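PDB 2HX0: putative DNA-binding protein from Salmonella choleraesuis, which probably binds DNA and carries magnesium at a site built from histidines. Local coordinates for residues A[70-82]-A[93-105]. The protein carries 2 engineered substitutions. Residues are numbered along the deposited sequence; the frame is centred on the assembly and turned at random.
Engineered in segment 93-105: Val-102 (natural residue Ala). With MG (magnesium ion), chain B.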
loop_
_atom_site.group_PDB
_atom_site.type_symbol
_atom_site.label_atom_id
_atom_site.label_comp_id
_atom_site.label_asym_id
_atom_site.label_seq_id
_atom_site.Cartn_x
_atom_site.Cartn_y
_atom_site.Cartn_z
ATOM N N THR A 70 -0.519 -7.120 21.616
ATOM C CA THR A 70 0.859 -6.879 22.019
ATOM C C THR A 70 1.085 -5.373 22.028
ATOM O O THR A 70 0.875 -4.703 21.018
ATOM C CB THR A 70 1.854 -7.537 21.040
ATOM O OG1 THR A 70 1.608 -8.946 20.985
ATOM C CG2 THR A 70 3.285 -7.306 21.496
ATOM N N SER A 71 1.494 -4.841 23.175
ATOM C CA SER A 71 1.744 -3.411 23.302
ATOM C C SER A 71 3.237 -3.136 23.362
ATOM O O SER A 71 3.954 -3.701 24.189
ATOM C CB SER A 71 1.062 -2.863 24.559
ATOM O OG SER A 71 -0.342 -3.027 24.478
ATOM N N LEU A 72 3.702 -2.262 22.480
ATOM C CA LEU A 72 5.111 -1.918 22.426
ATOM C C LEU A 72 5.276 -0.411 22.457
ATOM O O LEU A 72 4.375 0.327 22.069
ATOM C CB LEU A 72 5.728 -2.471 21.140
ATOM C CG LEU A 72 5.419 -3.944 20.850
ATOM C CD1 LEU A 72 5.929 -4.310 19.472
ATOM C CD2 LEU A 72 6.052 -4.824 21.918
ATOM N N THR A 73 6.426 0.046 22.933
ATOM C CA THR A 73 6.702 1.469 22.976
ATOM C C THR A 73 8.139 1.677 22.551
ATOM O O THR A 73 9.030 0.922 22.941
ATOM C CB THR A 73 6.502 2.057 24.385
ATOM O OG1 THR A 73 5.149 1.844 24.803
ATOM C CG2 THR A 73 6.778 3.553 24.374
ATOM N N GLY A 74 8.361 2.699 21.739
ATOM C CA GLY A 74 9.702 2.978 21.280
ATOM C C GLY A 74 9.697 4.004 20.175
ATOM O O GLY A 74 8.943 4.980 20.220
ATOM N N THR A 75 10.548 3.781 19.185
ATOM C CA THR A 75 10.666 4.682 18.053
ATOM C C THR A 75 10.427 3.847 16.806
ATOM O O THR A 75 11.288 3.066 16.401
ATOM C CB THR A 75 12.075 5.300 17.996
ATOM O OG1 THR A 75 12.352 5.967 19.234
ATOM C CG2 THR A 75 12.176 6.295 16.861
ATOM N N PHE A 76 9.256 4.010 16.201
ATOM C CA PHE A 76 8.912 3.243 15.016
ATOM C C PHE A 76 8.498 4.090 13.824
ATOM O O PHE A 76 7.993 5.203 13.973
ATOM C CB PHE A 76 7.757 2.288 15.312
ATOM C CG PHE A 76 8.028 1.309 16.414
ATOM C CD1 PHE A 76 7.736 1.627 17.740
ATOM C CD2 PHE A 76 8.541 0.048 16.123
ATOM C CE1 PHE A 76 7.950 0.694 18.765
ATOM C CE2 PHE A 76 8.757 -0.887 17.129
ATOM C CZ PHE A 76 8.460 -0.564 18.457
ATOM N N GLU A 77 8.715 3.540 12.637
ATOM C CA GLU A 77 8.304 4.199 11.408
ATOM C C GLU A 77 7.146 3.371 10.888
ATOM O O GLU A 77 7.172 2.140 10.970
ATOM C CB GLU A 77 9.422 4.188 10.364
ATOM C CG GLU A 77 10.615 5.049 10.719
ATOM C CD GLU A 77 10.263 6.516 10.787
ATOM O OE1 GLU A 77 9.882 7.084 9.743
ATOM O OE2 GLU A 77 10.361 7.106 11.883
ATOM N N VAL A 78 6.118 4.037 10.378
ATOM C CA VAL A 78 4.989 3.311 9.817
ATOM C C VAL A 78 5.366 2.993 8.377
ATOM O O VAL A 78 5.563 3.897 7.562
ATOM C CB VAL A 78 3.704 4.148 9.837
ATOM C CG1 VAL A 78 2.610 3.426 9.064
ATOM C CG2 VAL A 78 3.265 4.379 11.271
ATOM N N ILE A 79 5.477 1.708 8.066
ATOM C CA ILE A 79 5.854 1.290 6.722
ATOM C C ILE A 79 4.616 1.110 5.864
ATOM O O ILE A 79 4.605 1.461 4.682
ATOM C CB ILE A 79 6.672 -0.015 6.768
ATOM C CG1 ILE A 79 8.003 0.247 7.481
ATOM C CG2 ILE A 79 6.924 -0.537 5.358
ATOM C CD1 ILE A 79 9.122 -0.725 7.326
ATOM N N SER A 80 3.570 0.564 6.464
ATOM C CA SER A 80 2.320 0.388 5.750
ATOM C C SER A 80 1.163 0.236 6.716
ATOM O O SER A 80 1.290 -0.366 7.782
ATOM C CB SER A 80 2.383 -0.825 4.820
ATOM O OG SER A 80 2.522 -2.027 5.547
ATOM N N LEU A 81 0.040 0.824 6.335
ATOM C CA LEU A 81 -1.188 0.758 7.105
ATOM C C LEU A 81 -2.212 0.494 6.021
ATOM O O LEU A 81 -2.471 1.351 5.179
ATOM C CB LEU A 81 -1.474 2.092 7.796
ATOM C CG LEU A 81 -2.857 2.166 8.445
ATOM C CD1 LEU A 81 -2.962 1.118 9.534
ATOM C CD2 LEU A 81 -3.082 3.560 9.008
ATOM N N ASN A 82 -2.767 -0.709 6.025
ATOM C CA ASN A 82 -3.723 -1.092 5.004
ATOM C C ASN A 82 -5.021 -1.608 5.570
ATOM O O ASN A 82 -5.078 -2.104 6.695
ATOM C CB ASN A 82 -3.113 -2.162 4.098
ATOM C CG ASN A 82 -2.088 -1.597 3.139
ATOM O OD1 ASN A 82 -2.420 -0.801 2.259
ATOM N ND2 ASN A 82 -0.834 -2.001 3.304
ATOM N N HIS A 93 -4.448 -3.468 9.061
ATOM C CA HIS A 93 -3.208 -4.157 9.398
ATOM C C HIS A 93 -2.086 -3.135 9.345
ATOM O O HIS A 93 -2.090 -2.238 8.503
ATOM C CB HIS A 93 -2.945 -5.307 8.425
ATOM C CG HIS A 93 -3.818 -6.498 8.666
ATOM N ND1 HIS A 93 -3.740 -7.647 7.910
ATOM C CD2 HIS A 93 -4.778 -6.724 9.596
ATOM C CE1 HIS A 93 -4.611 -8.532 8.363
ATOM N NE2 HIS A 93 -5.253 -7.997 9.386
ATOM N N LEU A 94 -1.126 -3.275 10.251
ATOM C CA LEU A 94 -0.022 -2.332 10.348
ATOM C C LEU A 94 1.344 -2.996 10.340
ATOM O O LEU A 94 1.522 -4.071 10.913
ATOM C CB LEU A 94 -0.175 -1.523 11.640
ATOM C CG LEU A 94 0.967 -0.613 12.113
ATOM C CD1 LEU A 94 1.105 0.593 11.197
ATOM C CD2 LEU A 94 0.681 -0.156 13.539
ATOM N N ALA A 95 2.301 -2.346 9.681
ATOM C CA ALA A 95 3.681 -2.823 9.632
ATOM C C ALA A 95 4.555 -1.639 10.043
ATOM O O ALA A 95 4.443 -0.551 9.475
ATOM C CB ALA A 95 4.045 -3.285 8.218
ATOM N N VAL A 96 5.403 -1.841 11.048
ATOM C CA VAL A 96 6.292 -0.783 11.518
ATOM C C VAL A 96 7.741 -1.261 11.481
ATOM O O VAL A 96 8.003 -2.463 11.537
ATOM C CB VAL A 96 5.967 -0.357 12.976
ATOM C CG1 VAL A 96 4.590 0.283 13.046
ATOM C CG2 VAL A 96 6.045 -1.562 13.901
ATOM N N SER A 97 8.673 -0.320 11.365
ATOM C CA SER A 97 10.098 -0.648 11.353
ATOM C C SER A 97 10.766 0.042 12.538
ATOM O O SER A 97 10.325 1.110 12.970
ATOM C CB SER A 97 10.750 -0.200 10.040
ATOM O OG SER A 97 10.642 1.204 9.854
ATOM N N ASP A 98 11.823 -0.564 13.071
ATOM C CA ASP A 98 12.509 0.023 14.219
ATOM C C ASP A 98 13.860 0.645 13.846
ATOM O O ASP A 98 14.238 0.660 12.677
ATOM C CB ASP A 98 12.675 -1.022 15.333
ATOM C CG ASP A 98 13.634 -2.139 14.968
ATOM O OD1 ASP A 98 14.455 -1.974 14.043
ATOM O OD2 ASP A 98 13.569 -3.189 15.639
ATOM N N PRO A 99 14.607 1.169 14.838
ATOM C CA PRO A 99 15.916 1.795 14.601
ATOM C C PRO A 99 16.967 0.938 13.893
ATOM O O PRO A 99 18.019 1.446 13.505
ATOM C CB PRO A 99 16.360 2.199 16.007
ATOM C CG PRO A 99 15.060 2.492 16.686
ATOM C CD PRO A 99 14.205 1.336 16.246
ATOM N N TYR A 100 16.683 -0.351 13.724
ATOM C CA TYR A 100 17.611 -1.259 13.059
ATOM C C TYR A 100 17.050 -1.755 11.735
ATOM O O TYR A 100 17.663 -2.585 11.064
ATOM C CB TYR A 100 17.926 -2.443 13.969
ATOM C CG TYR A 100 18.595 -2.023 15.252
ATOM C CD1 TYR A 100 19.947 -1.684 15.276
ATOM C CD2 TYR A 100 17.873 -1.927 16.433
ATOM C CE1 TYR A 100 20.565 -1.254 16.457
ATOM C CE2 TYR A 100 18.480 -1.499 17.616
ATOM C CZ TYR A 100 19.820 -1.166 17.619
ATOM O OH TYR A 100 20.419 -0.740 18.785
ATOM N N GLY A 101 15.885 -1.233 11.362
ATOM C CA GLY A 101 15.262 -1.626 10.110
ATOM C C GLY A 101 14.378 -2.851 10.226
ATOM O O GLY A 101 13.702 -3.223 9.268
ATOM N N VAL A 102 14.387 -3.482 11.398
ATOM C CA VAL A 102 13.581 -4.676 11.631
ATOM C C VAL A 102 12.102 -4.325 11.636
ATOM O O VAL A 102 11.700 -3.307 12.192
ATOM C CB VAL A 102 13.939 -5.335 12.976
ATOM C CG1 VAL A 102 13.076 -6.563 13.204
ATOM C CG2 VAL A 102 15.411 -5.703 12.988
HETATM N N MSE A 103 11.289 -5.176 11.023
HETATM C CA MSE A 103 9.866 -4.906 10.963
HETATM C C MSE A 103 8.994 -5.853 11.765
HETATM O O MSE A 103 9.377 -6.986 12.058
HETATM C CB MSE A 103 9.417 -4.875 9.501
HETATM C CG MSE A 103 9.893 -3.629 8.762
HETATM SE SE MSE A 103 9.543 -3.697 6.886
HETATM C CE MSE A 103 7.611 -3.612 6.925
ATOM N N LEU A 104 7.822 -5.352 12.140
ATOM C CA LEU A 104 6.834 -6.109 12.897
ATOM C C LEU A 104 5.496 -5.816 12.250
ATOM O O LEU A 104 5.224 -4.675 11.872
ATOM C CB LEU A 104 6.787 -5.650 14.356
ATOM C CG LEU A 104 7.862 -6.148 15.321
ATOM C CD1 LEU A 104 7.731 -5.409 16.646
ATOM C CD2 LEU A 104 7.710 -7.646 15.521
ATOM N N GLY A 105 4.657 -6.836 12.122
ATOM C CA GLY A 105 3.362 -6.619 11.508
ATOM C C GLY A 105 2.248 -7.404 12.162
ATOM O O GLY A 105 2.481 -8.439 12.788
HETATM MG MG MG B . -7.014 -8.765 10.451
HETATM O O HOH W 1 -0.225 -2.852 6.161
HETATM O O HOH W 2 -7.325 -10.876 9.120
#
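Ala-95 stands opposite two residues at once, Ile-79 and Ser-80, which makes a classic beta bulge in the antiparallel hairpin formed by strands 75-86 and 89-97 of the PCC domain. Ala-95 O accepts from Ile-79 N at 2.9 Å, the donor tilted 21° from the carbonyl plane, and takes a weak, longer bond from Ser-80 N. Regular pairing flanks the bulge: Glu-77 with Ser-97 on one side, Asn-82 with His-93 on the other.

Packing is tightest around Ile-79. Its chi1 of -65° sets CG1 anti to the carbonyl carbon, and the extended chi2 sends CD1 on toward Ser-97 and, tip to tip, selenomethionine Met-103. The exact position of CD1 is doubtful, but Ile-79 CG2 meets Met-103 CE soundly at 3.5 Å. On the Val-78 face, the Val-78 and Leu-94 side chains cross at about a right angle, CG1 of Val-78 3.9 Å from CD1 of Leu-94, with Leu-56 of strand 47-56 touching both residues.

The contact thins toward the turn at Asp-98 to Gly-101, where Pro-99 CD rests 3.4 Å from Thr-75 O, a buried carbonyl without a polar partner. One ordered water sits at the other end, accepting from Ser-80 OG and Asn-82 ND2 and donating to His-93 O. There the His-93 ring turns from segment 70-82; its ND1 is hydrogen-bonded to Val-78 O of the third subunit, while NE2 binds magnesium at 2.2 Å, alongside His-91 and His-107.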